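Local coordinates for protein ribosome-associated factor Y (Coxiella burnetii, PDB 3TQM) that probably binds ribosomes as a hibernation factor of the short HPF type, associating with 100S dimers of 70S particles and thereby regulating translation, at residues I3-Q8 against E18-K23. Sequence-based numbering, arbitrary orientation.
Sequences IQMTGQ and ELTEKK
In the first half of a beta-alpha-beta unit, M5, a selenomethionine on edge strand 2-8, reaches across to helix 14-24 and lays its terminal methyl between T20 and E21. The M5 CE atom lies 3.6 Å from T20 CG2, and the same methyl meets the aliphatic part of the glutamate, with M5 CE 3.7 Å from E21 CG. Contact is purely van der Waals and small, burying about 155 Å² in all. The backbones stay well apart, M5 CA to T20 CA being 9.5 Å, and the selenomethionine spans much of that gap because its chain runs extended beyond CG (chi2 -165°, chi3 -170°). M5 and T20 overlap flank to flank, running in opposite senses, with M5 CE also 3.7 Å from T20 CB. T20 sets CG2 anti to its own backbone N, which presents the methyl to the strand, while OG1 hydrogen-bonds to the L16 carbonyl one turn earlier and so has its polar need met within the helix. E21 offers only its CG methylene to M5, its extended chain carrying the carboxylate onward. M5 is flanked by R17 of the same helix and I12 of the loop before it; T20, through I39 and F41 of parallel strand 36-44 and V74, and L19, through Y71 and V74, place helix 14-24 against the sheet and alongside helix 70-89.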
loop_
_atom_site.group_PDB
_atom_site.type_symbol
_atom_site.label_atom_id
_atom_site.label_comp_id
_atom_site.label_asym_id
_atom_site.label_seq_id
_atom_site.Cartn_x
_atom_site.Cartn_y
_atom_site.Cartn_z
ATOM N N ILE A 3 -9.066 0.107 -5.654
ATOM C CA ILE A 3 -7.628 0.352 -5.635
ATOM C C ILE A 3 -7.187 1.221 -6.808
ATOM O O ILE A 3 -7.410 0.879 -7.968
ATOM C CB ILE A 3 -6.840 -0.968 -5.677
ATOM C CG1 ILE A 3 -7.105 -1.788 -4.411
ATOM C CG2 ILE A 3 -5.352 -0.697 -5.831
ATOM C CD1 ILE A 3 -6.384 -3.115 -4.389
ATOM N N GLN A 4 -6.557 2.348 -6.496
ATOM C CA GLN A 4 -5.984 3.212 -7.519
ATOM C C GLN A 4 -4.471 3.278 -7.362
ATOM O O GLN A 4 -3.966 3.454 -6.256
ATOM C CB GLN A 4 -6.587 4.614 -7.451
ATOM C CG GLN A 4 -6.064 5.561 -8.526
ATOM C CD GLN A 4 -6.614 6.968 -8.385
ATOM O OE1 GLN A 4 -7.475 7.227 -7.542
ATOM N NE2 GLN A 4 -6.119 7.885 -9.210
HETATM N N MSE A 5 -3.750 3.135 -8.471
HETATM C CA MSE A 5 -2.289 3.156 -8.437
HETATM C C MSE A 5 -1.714 4.228 -9.356
HETATM O O MSE A 5 -2.084 4.330 -10.527
HETATM C CB MSE A 5 -1.715 1.792 -8.820
HETATM C CG MSE A 5 -2.217 0.643 -7.965
HETATM SE SE MSE A 5 -1.116 -0.951 -8.187
HETATM C CE MSE A 5 -2.247 -2.230 -7.239
ATOM N N THR A 6 -0.797 5.025 -8.819
ATOM C CA THR A 6 -0.165 6.085 -9.586
ATOM C C THR A 6 1.354 5.963 -9.544
ATOM O O THR A 6 1.952 5.883 -8.469
ATOM C CB THR A 6 -0.569 7.473 -9.055
ATOM O OG1 THR A 6 -1.997 7.598 -9.060
ATOM C CG2 THR A 6 0.048 8.568 -9.920
ATOM N N GLY A 7 1.974 5.936 -10.718
ATOM C CA GLY A 7 3.419 5.957 -10.809
ATOM C C GLY A 7 3.899 7.381 -11.004
ATOM O O GLY A 7 3.598 8.016 -12.010
ATOM N N GLN A 8 4.636 7.895 -10.030
ATOM C CA GLN A 8 5.158 9.248 -10.127
ATOM C C GLN A 8 6.607 9.227 -10.599
ATOM O O GLN A 8 7.530 9.032 -9.809
ATOM C CB GLN A 8 5.050 9.975 -8.789
ATOM C CG GLN A 8 5.374 11.453 -8.884
ATOM C CD GLN A 8 5.790 12.042 -7.555
ATOM O OE1 GLN A 8 6.233 11.326 -6.655
ATOM N NE2 GLN A 8 5.654 13.356 -7.423
ATOM N N GLU A 18 0.023 -6.502 -10.554
ATOM C CA GLU A 18 -0.670 -7.710 -10.127
ATOM C C GLU A 18 -0.232 -8.111 -8.725
ATOM O O GLU A 18 -1.062 -8.419 -7.870
ATOM C CB GLU A 18 -0.415 -8.858 -11.102
ATOM C CG GLU A 18 -1.016 -10.180 -10.659
ATOM C CD GLU A 18 -0.784 -11.291 -11.662
ATOM O OE1 GLU A 18 0.269 -11.277 -12.334
ATOM O OE2 GLU A 18 -1.659 -12.174 -11.782
ATOM N N LEU A 19 1.078 -8.101 -8.501
ATOM C CA LEU A 19 1.644 -8.442 -7.201
ATOM C C LEU A 19 1.049 -7.588 -6.083
ATOM O O LEU A 19 0.676 -8.100 -5.027
ATOM C CB LEU A 19 3.164 -8.275 -7.229
ATOM C CG LEU A 19 3.964 -8.676 -5.983
ATOM C CD1 LEU A 19 4.007 -7.564 -4.935
ATOM C CD2 LEU A 19 3.428 -9.972 -5.386
ATOM N N THR A 20 0.958 -6.283 -6.318
ATOM C CA THR A 20 0.449 -5.368 -5.306
ATOM C C THR A 20 -1.036 -5.606 -5.063
ATOM O O THR A 20 -1.508 -5.530 -3.931
ATOM C CB THR A 20 0.676 -3.898 -5.704
ATOM O OG1 THR A 20 2.076 -3.667 -5.903
ATOM C CG2 THR A 20 0.166 -2.974 -4.612
ATOM N N GLU A 21 -1.765 -5.891 -6.136
ATOM C CA GLU A 21 -3.192 -6.180 -6.041
ATOM C C GLU A 21 -3.472 -7.373 -5.134
ATOM O O GLU A 21 -4.270 -7.276 -4.203
ATOM C CB GLU A 21 -3.784 -6.443 -7.425
ATOM C CG GLU A 21 -4.192 -5.194 -8.181
ATOM C CD GLU A 21 -4.791 -5.510 -9.538
ATOM O OE1 GLU A 21 -4.963 -6.709 -9.850
ATOM O OE2 GLU A 21 -5.088 -4.561 -10.292
ATOM N N LYS A 22 -2.814 -8.495 -5.407
ATOM C CA LYS A 22 -3.092 -9.729 -4.683
ATOM C C LYS A 22 -2.687 -9.647 -3.214
ATOM O O LYS A 22 -3.297 -10.290 -2.361
ATOM C CB LYS A 22 -2.417 -10.928 -5.357
ATOM C CG LYS A 22 -0.946 -11.077 -5.043
ATOM C CD LYS A 22 -0.452 -12.456 -5.440
ATOM C CE LYS A 22 0.981 -12.679 -4.984
ATOM N NZ LYS A 22 1.438 -14.073 -5.235
ATOM N N LYS A 23 -1.664 -8.852 -2.919
ATOM C CA LYS A 23 -1.231 -8.673 -1.535
ATOM C C LYS A 23 -2.207 -7.807 -0.744
ATOM O O LYS A 23 -2.422 -8.030 0.446
ATOM C CB LYS A 23 0.178 -8.088 -1.469
ATOM C CG LYS A 23 1.272 -9.132 -1.493
ATOM C CD LYS A 23 2.634 -8.498 -1.279
ATOM C CE LYS A 23 3.733 -9.546 -1.280
ATOM N NZ LYS A 23 5.054 -8.939 -1.612
#